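3-carboxy-cis,cis-muconate cycloisomerase (Acinetobacter calcoaceticus, PDB 1Q5N) is a cycloisomerase of the lyase superfamily that includes adenylosuccinate lyase, built as a mostly helical four-chain assembly. Local coordinates at residues Q150-A161 with M359-I370. Residues are numbered along the deposited sequence; the frame is centred on the assembly and turned at random.
Sequences QVMMGRTWLQQA and MHQNIECTHGLI
Q160 reaches from strand 159-161 across to N362 of helix 356-364. Its NE2 donates to N362 O at 2.9 Å, with an N-H...O angle of 147°. The donor stands above the carbonyl plane, 49° out of it, and C365 N reaches the same oxygen from the opposite face. The side chain is extended beyond CG, which carries the amide across to the helix. Q160 NE2 also bonds E265 of the third subunit. On the other amide branch, Q160 OE1 accepts from a water that also donates to I363 O and accepts from T366 N. One water thus joins Q160 to two backbone atoms of segment 359-370.

Bends at chi2 and chi3 fold M153 SD against I363 CG1, at 3.8 Å, and bring M153 CE tip to tip with I370 CG2 at 4.0 Å. V151 and I363 cross at about a right angle, with V151 CG1 tight against I363 CD1 at 3.5 Å. At the start of the strand, M359 SD sits 3.6 Å from Q150 CG, and M359 CE approaches M152 SD. A second water joins M153 N to M359 O.

The edge of the R155 guanidinium faces N362 CB; the guanidinium and the N362 amide planes are 68° apart. R155 NH2 makes salt bridges to E268 and to E265 of the third subunit. N362 ND2 also bonds E268, so this carboxylate links both side chains. The arrangement is helix 356-364 and the residues after it packed on a beta hairpin, strands 151-156 and 159-161 of a three-stranded antiparallel sheet. Its type I' turn, T156 to Q159, meets H325 of the second subunit through W157 and M262 of the third through Q159.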
loop_
_atom_site.group_PDB
_atom_site.type_symbol
_atom_site.label_atom_id
_atom_site.label_comp_id
_atom_site.label_asym_id
_atom_site.label_seq_id
_atom_site.Cartn_x
_atom_site.Cartn_y
_atom_site.Cartn_z
ATOM N N GLN A 150 3.286 -26.684 29.702
ATOM C CA GLN A 150 1.845 -26.555 29.617
ATOM C C GLN A 150 1.399 -27.022 28.212
ATOM O O GLN A 150 1.514 -26.269 27.213
ATOM C CB GLN A 150 1.442 -25.116 29.837
ATOM C CG GLN A 150 -0.031 -24.909 29.640
ATOM C CD GLN A 150 -0.856 -25.858 30.553
ATOM O OE1 GLN A 150 -0.787 -25.757 31.789
ATOM N NE2 GLN A 150 -1.629 -26.803 29.931
ATOM N N VAL A 151 0.915 -28.264 28.127
ATOM C CA VAL A 151 0.444 -28.815 26.860
ATOM C C VAL A 151 -0.852 -28.146 26.309
ATOM O O VAL A 151 -1.749 -27.774 27.073
ATOM C CB VAL A 151 0.206 -30.340 27.006
ATOM C CG1 VAL A 151 -0.398 -30.862 25.747
ATOM C CG2 VAL A 151 1.544 -31.060 27.241
ATOM N N MET A 152 -0.933 -27.979 24.989
ATOM C CA MET A 152 -2.132 -27.378 24.357
ATOM C C MET A 152 -2.111 -27.781 22.893
ATOM O O MET A 152 -1.116 -28.331 22.424
ATOM C CB MET A 152 -2.110 -25.855 24.455
ATOM C CG MET A 152 -0.908 -25.283 23.719
ATOM S SD MET A 152 -0.880 -23.486 23.706
ATOM C CE MET A 152 -2.235 -23.177 22.461
ATOM N N MET A 153 -3.184 -27.533 22.149
ATOM C CA MET A 153 -3.142 -27.938 20.738
ATOM C C MET A 153 -2.418 -26.982 19.782
ATOM O O MET A 153 -2.529 -25.749 19.893
ATOM C CB MET A 153 -4.572 -28.165 20.225
ATOM C CG MET A 153 -5.307 -29.356 20.884
ATOM S SD MET A 153 -4.366 -30.918 20.630
ATOM C CE MET A 153 -4.212 -31.014 18.852
ATOM N N GLY A 154 -1.632 -27.551 18.874
ATOM C CA GLY A 154 -1.018 -26.739 17.826
ATOM C C GLY A 154 -2.114 -26.711 16.743
ATOM O O GLY A 154 -2.834 -27.711 16.523
ATOM N N ARG A 155 -2.267 -25.584 16.057
ATOM C CA ARG A 155 -3.328 -25.419 15.044
ATOM C C ARG A 155 -2.749 -24.923 13.724
ATOM O O ARG A 155 -1.967 -23.932 13.668
ATOM C CB ARG A 155 -4.395 -24.421 15.574
ATOM C CG ARG A 155 -5.072 -24.905 16.894
ATOM C CD ARG A 155 -5.796 -23.794 17.656
ATOM N NE ARG A 155 -6.634 -24.324 18.756
ATOM C CZ ARG A 155 -6.374 -24.208 20.065
ATOM N NH1 ARG A 155 -5.285 -23.576 20.505
ATOM N NH2 ARG A 155 -7.230 -24.721 20.956
ATOM N N THR A 156 -3.113 -25.632 12.662
ATOM C CA THR A 156 -2.665 -25.288 11.334
ATOM C C THR A 156 -3.917 -25.049 10.466
ATOM O O THR A 156 -4.876 -25.818 10.499
ATOM C CB THR A 156 -1.755 -26.411 10.755
ATOM O OG1 THR A 156 -2.458 -27.648 10.774
ATOM C CG2 THR A 156 -0.509 -26.573 11.615
ATOM N N TRP A 157 -3.913 -23.955 9.708
ATOM C CA TRP A 157 -5.081 -23.597 8.889
ATOM C C TRP A 157 -6.307 -23.512 9.826
ATOM O O TRP A 157 -7.421 -23.812 9.397
ATOM C CB TRP A 157 -5.403 -24.647 7.801
ATOM C CG TRP A 157 -4.318 -25.012 6.880
ATOM C CD1 TRP A 157 -3.179 -25.664 7.199
ATOM C CD2 TRP A 157 -4.280 -24.813 5.449
ATOM N NE1 TRP A 157 -2.418 -25.894 6.078
ATOM C CE2 TRP A 157 -3.065 -25.382 4.983
ATOM C CE3 TRP A 157 -5.173 -24.231 4.514
ATOM C CZ2 TRP A 157 -2.691 -25.380 3.614
ATOM C CZ3 TRP A 157 -4.821 -24.232 3.149
ATOM C CH2 TRP A 157 -3.581 -24.807 2.711
ATOM N N LEU A 158 -6.053 -23.122 11.076
ATOM C CA LEU A 158 -7.045 -22.976 12.136
ATOM C C LEU A 158 -7.713 -24.274 12.608
ATOM O O LEU A 158 -8.771 -24.230 13.255
ATOM C CB LEU A 158 -8.120 -22.010 11.718
ATOM C CG LEU A 158 -7.760 -20.537 11.663
ATOM C CD1 LEU A 158 -9.035 -19.738 11.340
ATOM C CD2 LEU A 158 -7.219 -20.102 12.999
ATOM N N GLN A 159 -7.099 -25.408 12.279
ATOM C CA GLN A 159 -7.608 -26.727 12.643
ATOM C C GLN A 159 -6.647 -27.379 13.612
ATOM O O GLN A 159 -5.421 -27.322 13.412
ATOM C CB GLN A 159 -7.641 -27.651 11.436
ATOM C CG GLN A 159 -8.383 -27.131 10.235
ATOM C CD GLN A 159 -9.837 -27.262 10.427
ATOM O OE1 GLN A 159 -10.359 -28.378 10.477
ATOM N NE2 GLN A 159 -10.522 -26.138 10.562
ATOM N N GLN A 160 -7.188 -28.060 14.619
ATOM C CA GLN A 160 -6.320 -28.770 15.568
ATOM C C GLN A 160 -5.446 -29.759 14.813
ATOM O O GLN A 160 -5.895 -30.400 13.866
ATOM C CB GLN A 160 -7.140 -29.474 16.632
ATOM C CG GLN A 160 -7.624 -28.531 17.732
ATOM C CD GLN A 160 -8.278 -29.298 18.860
ATOM O OE1 GLN A 160 -8.207 -30.523 18.896
ATOM N NE2 GLN A 160 -8.907 -28.592 19.780
ATOM N N ALA A 161 -4.177 -29.855 15.177
ATOM C CA ALA A 161 -3.295 -30.782 14.455
ATOM C C ALA A 161 -2.553 -31.741 15.414
ATOM O O ALA A 161 -2.937 -32.913 15.486
ATOM C CB ALA A 161 -2.294 -29.983 13.562
ATOM N N MET A 359 -7.358 -25.695 28.109
ATOM C CA MET A 359 -6.366 -26.259 27.198
ATOM C C MET A 359 -6.467 -27.778 27.186
ATOM O O MET A 359 -6.387 -28.427 26.121
ATOM C CB MET A 359 -4.960 -25.859 27.600
ATOM C CG MET A 359 -4.660 -24.424 27.317
ATOM S SD MET A 359 -2.996 -23.936 27.924
ATOM C CE MET A 359 -2.713 -22.309 27.125
ATOM N N HIS A 360 -6.668 -28.350 28.377
ATOM C CA HIS A 360 -6.768 -29.809 28.507
ATOM C C HIS A 360 -8.024 -30.278 27.789
ATOM O O HIS A 360 -7.985 -31.229 27.020
ATOM C CB HIS A 360 -6.816 -30.237 29.984
ATOM C CG HIS A 360 -7.211 -31.674 30.157
ATOM N ND1 HIS A 360 -6.339 -32.720 29.899
ATOM C CD2 HIS A 360 -8.425 -32.245 30.383
ATOM C CE1 HIS A 360 -7.002 -33.864 29.950
ATOM N NE2 HIS A 360 -8.267 -33.605 30.238
ATOM N N GLN A 361 -9.139 -29.612 28.062
ATOM C CA GLN A 361 -10.387 -29.907 27.385
ATOM C C GLN A 361 -10.355 -29.803 25.871
ATOM O O GLN A 361 -10.956 -30.617 25.216
ATOM C CB GLN A 361 -11.480 -28.968 27.814
ATOM C CG GLN A 361 -12.063 -29.347 29.105
ATOM C CD GLN A 361 -13.555 -29.073 29.132
ATOM O OE1 GLN A 361 -14.070 -28.280 28.301
ATOM N NE2 GLN A 361 -14.271 -29.713 30.086
ATOM N N ASN A 362 -9.684 -28.809 25.294
ATOM C CA ASN A 362 -9.738 -28.721 23.869
ATOM C C ASN A 362 -8.907 -29.829 23.264
ATOM O O ASN A 362 -9.155 -30.243 22.125
ATOM C CB ASN A 362 -9.317 -27.313 23.412
ATOM C CG ASN A 362 -10.235 -26.252 23.993
ATOM O OD1 ASN A 362 -11.440 -26.534 24.212
ATOM N ND2 ASN A 362 -9.696 -25.043 24.276
ATOM N N ILE A 363 -7.927 -30.338 24.020
ATOM C CA ILE A 363 -7.144 -31.460 23.515
ATOM C C ILE A 363 -8.083 -32.706 23.389
ATOM O O ILE A 363 -7.878 -33.570 22.511
ATOM C CB ILE A 363 -5.971 -31.807 24.471
ATOM C CG1 ILE A 363 -4.851 -30.772 24.351
ATOM C CG2 ILE A 363 -5.411 -33.204 24.182
ATOM C CD1 ILE A 363 -3.844 -30.877 25.530
ATOM N N GLU A 364 -9.111 -32.800 24.235
ATOM C CA GLU A 364 -9.995 -33.976 24.159
ATOM C C GLU A 364 -11.070 -33.873 23.096
ATOM O O GLU A 364 -11.763 -34.830 22.805
ATOM C CB GLU A 364 -10.611 -34.290 25.537
ATOM C CG GLU A 364 -9.647 -35.173 26.384
ATOM C CD GLU A 364 -9.304 -36.495 25.648
ATOM O OE1 GLU A 364 -10.284 -37.175 25.260
ATOM O OE2 GLU A 364 -8.103 -36.865 25.435
ATOM N N CYS A 365 -11.158 -32.710 22.475
ATOM C CA CYS A 365 -12.134 -32.425 21.439
ATOM C C CYS A 365 -12.333 -33.494 20.323
ATOM O O CYS A 365 -13.462 -33.825 19.959
ATOM C CB CYS A 365 -11.748 -31.066 20.835
ATOM S SG CYS A 365 -12.975 -30.354 19.878
ATOM N N THR A 366 -11.259 -34.020 19.750
ATOM C CA THR A 366 -11.424 -35.039 18.697
ATOM C C THR A 366 -11.429 -36.487 19.237
ATOM O O THR A 366 -11.289 -37.440 18.480
ATOM C CB THR A 366 -10.301 -34.936 17.603
ATOM O OG1 THR A 366 -9.009 -35.139 18.209
ATOM C CG2 THR A 366 -10.367 -33.583 16.903
ATOM N N HIS A 367 -11.551 -36.627 20.548
ATOM C CA HIS A 367 -11.596 -37.943 21.178
ATOM C C HIS A 367 -10.470 -38.870 20.737
ATOM O O HIS A 367 -10.725 -39.972 20.281
ATOM C CB HIS A 367 -12.955 -38.598 20.887
ATOM C CG HIS A 367 -14.104 -37.638 21.003
ATOM N ND1 HIS A 367 -14.467 -37.048 22.207
ATOM C CD2 HIS A 367 -14.914 -37.095 20.058
ATOM C CE1 HIS A 367 -15.450 -36.186 21.992
ATOM N NE2 HIS A 367 -15.740 -36.197 20.696
ATOM N N GLY A 368 -9.236 -38.388 20.858
ATOM C CA GLY A 368 -8.084 -39.178 20.545
ATOM C C GLY A 368 -7.678 -39.257 19.100
ATOM O O GLY A 368 -6.591 -39.787 18.811
ATOM N N LEU A 369 -8.503 -38.760 18.178
ATOM C CA LEU A 369 -8.113 -38.830 16.772
ATOM C C LEU A 369 -6.780 -38.107 16.470
ATOM O O LEU A 369 -6.016 -38.578 15.631
ATOM C CB LEU A 369 -9.240 -38.297 15.867
ATOM C CG LEU A 369 -10.481 -39.222 15.838
ATOM C CD1 LEU A 369 -11.659 -38.543 15.145
ATOM C CD2 LEU A 369 -10.129 -40.506 15.118
ATOM N N ILE A 370 -6.492 -36.989 17.150
ATOM C CA ILE A 370 -5.230 -36.295 16.912
ATOM C C ILE A 370 -3.992 -37.112 17.353
ATOM O O ILE A 370 -2.872 -36.774 16.965
ATOM C CB ILE A 370 -5.200 -34.844 17.588
ATOM C CG1 ILE A 370 -5.623 -34.876 19.066
ATOM C CG2 ILE A 370 -6.140 -33.891 16.851
ATOM C CD1 ILE A 370 -4.498 -35.085 20.063
HETATM O O HOH W 1 -5.504 -26.957 23.712
HETATM O O HOH W 2 -8.589 -32.989 20.014
#